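Local coordinates for protein ribonucleoside-diphosphate reductase (Pseudomonas aeruginosa, PDB 5IM3) that probably reduces ribonucleoside diphosphates to the deoxyribonucleotides needed for DNA synthesis, and binds dATP as an allosteric effector, at residues C587-L592 with D871-S875; A685-E690 with R865-I870. All blocks are in the same frame, centred on the assembly; numbering follows the deposited sequence.

Contact 1 (C587-L592 with D871-S875); sequences CTEITL and DQAQS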
loop_
_atom_site.group_PDB
_atom_site.type_symbol
_atom_site.label_atom_id
_atom_site.label_comp_id
_atom_site.label_asym_id
_atom_site.label_seq_id
_atom_site.Cartn_x
_atom_site.Cartn_y
_atom_site.Cartn_z
ATOM N N CYS A 587 -37.660 -3.243 2.004
ATOM C CA CYS A 587 -37.175 -3.369 0.635
ATOM C C CYS A 587 -37.217 -2.058 -0.144
ATOM O O CYS A 587 -36.853 -2.043 -1.323
ATOM C CB CYS A 587 -37.980 -4.452 -0.094
ATOM S SG CYS A 587 -37.871 -6.074 0.709
ATOM N N THR A 588 -37.663 -0.967 0.482
ATOM C CA THR A 588 -37.504 0.402 -0.022
ATOM C C THR A 588 -38.351 0.691 -1.258
ATOM O O THR A 588 -37.935 1.459 -2.123
ATOM C CB THR A 588 -36.032 0.729 -0.315
ATOM O OG1 THR A 588 -35.616 0.095 -1.531
ATOM C CG2 THR A 588 -35.142 0.280 0.839
ATOM N N GLU A 589 -39.552 0.112 -1.356
ATOM C CA GLU A 589 -40.484 0.451 -2.425
ATOM C C GLU A 589 -41.833 0.940 -1.914
ATOM O O GLU A 589 -42.686 1.311 -2.729
ATOM C CB GLU A 589 -40.702 -0.752 -3.358
ATOM C CG GLU A 589 -41.744 -1.784 -2.896
ATOM C CD GLU A 589 -41.259 -2.653 -1.756
ATOM O OE1 GLU A 589 -40.153 -2.402 -1.232
ATOM O OE2 GLU A 589 -41.986 -3.599 -1.391
ATOM N N ILE A 590 -42.049 0.958 -0.602
ATOM C CA ILE A 590 -43.337 1.298 -0.008
ATOM C C ILE A 590 -43.228 2.663 0.657
ATOM O O ILE A 590 -42.226 2.964 1.315
ATOM C CB ILE A 590 -43.771 0.221 1.005
ATOM C CG1 ILE A 590 -43.833 -1.150 0.321
ATOM C CG2 ILE A 590 -45.107 0.575 1.633
ATOM C CD1 ILE A 590 -44.823 -1.232 -0.834
ATOM N N THR A 591 -44.273 3.491 0.490
ATOM C CA THR A 591 -44.306 4.838 1.070
ATOM C C THR A 591 -45.712 5.064 1.632
ATOM O O THR A 591 -46.576 5.657 0.983
ATOM C CB THR A 591 -43.926 5.912 0.047
ATOM O OG1 THR A 591 -44.795 5.831 -1.089
ATOM C CG2 THR A 591 -42.486 5.743 -0.410
ATOM N N LEU A 592 -45.929 4.586 2.856
ATOM C CA LEU A 592 -47.216 4.678 3.530
ATOM C C LEU A 592 -47.063 5.405 4.863
ATOM O O LEU A 592 -45.995 5.384 5.481
ATOM C CB LEU A 592 -47.809 3.284 3.767
ATOM C CG LEU A 592 -48.079 2.432 2.523
ATOM C CD1 LEU A 592 -48.500 1.027 2.931
ATOM C CD2 LEU A 592 -49.139 3.073 1.642
ATOM N N ASP A 871 -47.424 5.559 -7.614
ATOM C CA ASP A 871 -47.744 6.395 -6.460
ATOM C C ASP A 871 -46.857 6.085 -5.259
ATOM O O ASP A 871 -46.611 6.977 -4.443
ATOM C CB ASP A 871 -49.225 6.263 -6.076
ATOM C CG ASP A 871 -49.734 4.836 -6.141
ATOM O OD1 ASP A 871 -48.921 3.906 -6.310
ATOM O OD2 ASP A 871 -50.961 4.645 -6.025
ATOM N N GLN A 872 -46.360 4.862 -5.135
ATOM C CA GLN A 872 -45.391 4.509 -4.104
ATOM C C GLN A 872 -43.986 4.578 -4.711
ATOM O O GLN A 872 -43.671 5.605 -5.319
ATOM C CB GLN A 872 -45.762 3.159 -3.492
ATOM C CG GLN A 872 -47.179 3.085 -2.955
ATOM C CD GLN A 872 -47.346 1.993 -1.915
ATOM O OE1 GLN A 872 -46.642 1.968 -0.904
ATOM N NE2 GLN A 872 -48.273 1.080 -2.163
ATOM N N ALA A 873 -43.139 3.564 -4.581
ATOM C CA ALA A 873 -41.765 3.629 -5.071
ATOM C C ALA A 873 -41.439 2.307 -5.765
ATOM O O ALA A 873 -42.329 1.553 -6.172
ATOM C CB ALA A 873 -40.808 3.961 -3.916
ATOM N N GLN A 874 -40.145 2.018 -5.918
ATOM C CA GLN A 874 -39.701 0.782 -6.547
ATOM C C GLN A 874 -38.342 0.388 -5.990
ATOM O O GLN A 874 -37.467 1.240 -5.807
ATOM C CB GLN A 874 -39.625 0.931 -8.075
ATOM C CG GLN A 874 -38.788 2.101 -8.553
ATOM C CD GLN A 874 -39.017 2.426 -10.018
ATOM O OE1 GLN A 874 -38.831 1.580 -10.896
ATOM N NE2 GLN A 874 -39.430 3.659 -10.289
ATOM N N SER A 875 -38.177 -0.906 -5.717
ATOM C CA SER A 875 -36.903 -1.423 -5.231
ATOM C C SER A 875 -35.877 -1.399 -6.356
ATOM O O SER A 875 -36.031 -2.103 -7.361
ATOM C CB SER A 875 -37.078 -2.840 -4.696
ATOM O OG SER A 875 -38.009 -2.861 -3.638
HETATM O O HOH W 1 -35.032 1.273 -4.010
HETATM O O HOH W 2 -44.784 8.440 -2.107
#

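Contact 2 (A685-E690 with R865-I870); sequences ADQSME and RRQKWI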
loop_
_atom_site.group_PDB
_atom_site.type_symbol
_atom_site.label_atom_id
_atom_site.label_comp_id
_atom_site.label_asym_id
_atom_site.label_seq_id
_atom_site.Cartn_x
_atom_site.Cartn_y
_atom_site.Cartn_z
ATOM N N ALA A 685 -39.851 1.429 -20.757
ATOM C CA ALA A 685 -40.083 1.491 -19.316
ATOM C C ALA A 685 -41.066 2.601 -18.967
ATOM O O ALA A 685 -41.909 2.441 -18.077
ATOM C CB ALA A 685 -38.763 1.709 -18.578
ATOM N N ASP A 686 -40.965 3.736 -19.660
ATOM C CA ASP A 686 -41.880 4.847 -19.423
ATOM C C ASP A 686 -43.305 4.477 -19.816
ATOM O O ASP A 686 -44.235 4.601 -19.012
ATOM C CB ASP A 686 -41.404 6.073 -20.208
ATOM C CG ASP A 686 -42.169 7.335 -19.854
ATOM O OD1 ASP A 686 -43.361 7.240 -19.491
ATOM O OD2 ASP A 686 -41.574 8.429 -19.943
ATOM N N GLN A 687 -43.489 4.010 -21.054
ATOM C CA GLN A 687 -44.831 3.809 -21.589
ATOM C C GLN A 687 -45.514 2.587 -20.988
ATOM O O GLN A 687 -46.736 2.594 -20.806
ATOM C CB GLN A 687 -44.763 3.685 -23.107
ATOM C CG GLN A 687 -44.172 4.906 -23.784
ATOM C CD GLN A 687 -43.927 4.691 -25.261
ATOM O OE1 GLN A 687 -42.896 5.100 -25.795
ATOM N NE2 GLN A 687 -44.874 4.045 -25.933
ATOM N N SER A 688 -44.759 1.529 -20.686
ATOM C CA SER A 688 -45.376 0.352 -20.083
ATOM C C SER A 688 -45.900 0.666 -18.687
ATOM O O SER A 688 -46.968 0.180 -18.295
ATOM C CB SER A 688 -44.381 -0.807 -20.040
ATOM O OG SER A 688 -43.151 -0.405 -19.466
ATOM N N MET A 689 -45.171 1.485 -17.925
ATOM C CA MET A 689 -45.664 1.887 -16.612
ATOM C C MET A 689 -46.864 2.814 -16.734
ATOM O O MET A 689 -47.808 2.722 -15.941
ATOM C CB MET A 689 -44.551 2.562 -15.811
ATOM C CG MET A 689 -43.965 1.679 -14.724
ATOM S SD MET A 689 -45.221 1.069 -13.586
ATOM C CE MET A 689 -44.823 -0.675 -13.568
ATOM N N GLU A 690 -46.844 3.719 -17.715
ATOM C CA GLU A 690 -47.986 4.599 -17.933
ATOM C C GLU A 690 -49.239 3.797 -18.262
ATOM O O GLU A 690 -50.342 4.149 -17.828
ATOM C CB GLU A 690 -47.673 5.591 -19.053
ATOM C CG GLU A 690 -48.769 6.617 -19.295
ATOM C CD GLU A 690 -48.501 7.492 -20.507
ATOM O OE1 GLU A 690 -47.516 7.228 -21.231
ATOM O OE2 GLU A 690 -49.280 8.441 -20.739
ATOM N N ARG A 865 -38.380 7.294 -15.016
ATOM C CA ARG A 865 -39.596 7.437 -15.805
ATOM C C ARG A 865 -40.700 6.507 -15.327
ATOM O O ARG A 865 -41.883 6.839 -15.463
ATOM C CB ARG A 865 -39.300 7.191 -17.281
ATOM C CG ARG A 865 -38.689 8.394 -17.967
ATOM C CD ARG A 865 -37.671 7.950 -18.970
ATOM N NE ARG A 865 -36.989 9.063 -19.619
ATOM C CZ ARG A 865 -37.433 9.685 -20.706
ATOM N NH1 ARG A 865 -38.578 9.322 -21.268
ATOM N NH2 ARG A 865 -36.732 10.684 -21.226
ATOM N N ARG A 866 -40.347 5.346 -14.775
ATOM C CA ARG A 866 -41.362 4.504 -14.156
ATOM C C ARG A 866 -41.962 5.192 -12.939
ATOM O O ARG A 866 -43.172 5.107 -12.701
ATOM C CB ARG A 866 -40.765 3.148 -13.775
ATOM C CG ARG A 866 -40.550 2.218 -14.959
ATOM C CD ARG A 866 -40.115 0.832 -14.507
ATOM N NE ARG A 866 -38.795 0.870 -13.883
ATOM C CZ ARG A 866 -37.652 0.613 -14.513
ATOM N NH1 ARG A 866 -37.648 0.279 -15.799
ATOM N NH2 ARG A 866 -36.507 0.686 -13.852
ATOM N N GLN A 867 -41.130 5.905 -12.175
ATOM C CA GLN A 867 -41.588 6.566 -10.959
ATOM C C GLN A 867 -42.569 7.698 -11.238
ATOM O O GLN A 867 -43.249 8.150 -10.313
ATOM C CB GLN A 867 -40.386 7.108 -10.178
ATOM C CG GLN A 867 -40.712 7.584 -8.767
ATOM C CD GLN A 867 -41.401 6.520 -7.934
ATOM O OE1 GLN A 867 -40.772 5.561 -7.490
ATOM N NE2 GLN A 867 -42.702 6.684 -7.723
ATOM N N LYS A 868 -42.659 8.170 -12.482
ATOM C CA LYS A 868 -43.617 9.225 -12.792
ATOM C C LYS A 868 -45.047 8.738 -12.643
ATOM O O LYS A 868 -45.953 9.539 -12.387
ATOM C CB LYS A 868 -43.415 9.732 -14.212
ATOM C CG LYS A 868 -41.978 9.983 -14.586
ATOM C CD LYS A 868 -41.871 10.620 -15.962
ATOM C CE LYS A 868 -42.594 9.816 -17.039
ATOM N NZ LYS A 868 -42.527 10.483 -18.365
ATOM N N TRP A 869 -45.270 7.439 -12.817
ATOM C CA TRP A 869 -46.605 6.870 -12.824
ATOM C C TRP A 869 -46.924 6.079 -11.566
ATOM O O TRP A 869 -48.098 5.782 -11.321
ATOM C CB TRP A 869 -46.766 5.969 -14.054
ATOM C CG TRP A 869 -46.277 6.621 -15.312
ATOM C CD1 TRP A 869 -45.125 6.339 -15.991
ATOM C CD2 TRP A 869 -46.916 7.680 -16.033
ATOM N NE1 TRP A 869 -45.014 7.150 -17.094
ATOM C CE2 TRP A 869 -46.100 7.985 -17.140
ATOM C CE3 TRP A 869 -48.100 8.399 -15.850
ATOM C CZ2 TRP A 869 -46.433 8.973 -18.064
ATOM C CZ3 TRP A 869 -48.430 9.379 -16.769
ATOM C CH2 TRP A 869 -47.598 9.658 -17.860
ATOM N N ILE A 870 -45.923 5.741 -10.767
ATOM C CA ILE A 870 -46.110 4.939 -9.568
ATOM C C ILE A 870 -46.391 5.876 -8.400
ATOM O O ILE A 870 -45.693 6.883 -8.217
ATOM C CB ILE A 870 -44.872 4.064 -9.307
ATOM C CG1 ILE A 870 -44.650 3.112 -10.489
ATOM C CG2 ILE A 870 -45.014 3.285 -8.005
ATOM C CD1 ILE A 870 -43.334 2.364 -10.456
#

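Contact 1 (C587-L592 with D871-S875)
The side-chain amide of Gln872 has Leu592 CD2 over one face, 4.1 Å from Gln872 CD, while Ile590 CD1 sits on the opposite side of the amide plane, 3.7 Å from Gln872 OE1. At the OE1 edge, Ile590 CG2 lies near the plane, 3.3 Å from Gln872 OE1, and the backbone N-H of Thr591 meets a lone pair in the carbonyl plane (Thr591 N to Gln872 OE1 3.1 Å, angle at the hydrogen 163°). Glutamine suits the place because its chain, extended beyond CG, carries a carbonyl past Thr591 to a buried N-H. A single backbone bond follows: Ala873 N donates to Glu589 O (3.0 Å) from above the carbonyl plane, and the small methyl of Ala873 lets the chains come this close. Ser875 OG, set beside its own backbone N (chi1 -60°), donates to Cys587 O over 2.7 Å, also from above the carbonyl plane; a second hydroxyl, Thr588 OG1, approaches the same oxygen at a doubtfully short distance. A water links Thr588 OG1 to Gln874 O. Ile769 makes backbone hydrogen bonds with Ala873 and Ser875. One backbone bond, a glutamine carbonyl, a serine hydroxyl and a bridging water thus join two buried irregular loops of the barrel domain without a charged pair.

Contact 2 (A685-E690 with R865-I870)
Asp686 gathers the charged and polar bonds between the two segments. With CG anti to the backbone N (chi1 -171°), its carboxylate leans off helix 679-707 toward 865-870. Lys868 NZ meets OD2 of Asp686 on the syn side in a 2.8 Å salt bridge, and Arg865 NH1 adds a weak one to the same oxygen at 3.4 Å. The other oxygen takes a neutral donor: Trp869 NE1 reaches Asp686 OD1 at 2.9 Å, in the plane of the indole but from above that of the carboxylate. One short acid therefore holds a lysine firmly and an arginine weakly, and fixes the rotation of a tryptophan. Lys868 has a second anion in Asp743, which probably steadies its charge in these buried surroundings.

Stacking comes next. Glu690 lies flat over one face of Trp869, its CG 3.5 Å from the centroid of the six-membered ring in a CH-pi contact, its carboxylate only 6° from parallel with the indole. The extended chain suits this, since its methylenes cover the ring while Thr747 and Trp750 bond to the carboxylate oxygens. Lys868 CB lies toward the rim of the opposite face, and the nearly parallel Trp750 ring also meets the indole.

Van der Waals packing completes the joint. The unbranched, flexible chain of Met689 bends to touch both Arg866 and Ile870, CG resting 3.5 Å from Arg866 CG and SD 3.8 Å from Ile870 CG1. Ala685, with its small methyl, leaves room for the Arg866 guanidinium, NH1 being 3.3 Å from Ala685 CB; that group's NE bonds to Gln874, and it makes a cation-pi contact with Phe665.

Here a long helix is packed, through a salt-bridge network and an indole, against segment 865-870, which continues from helix 856-866, within the ten-stranded alpha-beta barrel domain of ribonucleotide reductases.

Overall arrangement
Both contacts are buried within the barrel domain, away from the dATP sites, and their centres are about 14 Å apart. They share one run of chain: 865-870 passes straight into 871-875, so the first half of this run meets a helix in contact 2 and the second half a loop in contact 1. Contact 1, beside strand 600-608, relies on uncharged bonds to backbone groups; contact 2, against helix 679-707, uses ionic pairs, an indole and a methionine. The two halves are also tied to each other, Gln867 NE2 probably donating to Gln872 O. In sequence, contact 2 is nested inside the loop that contact 1 closes.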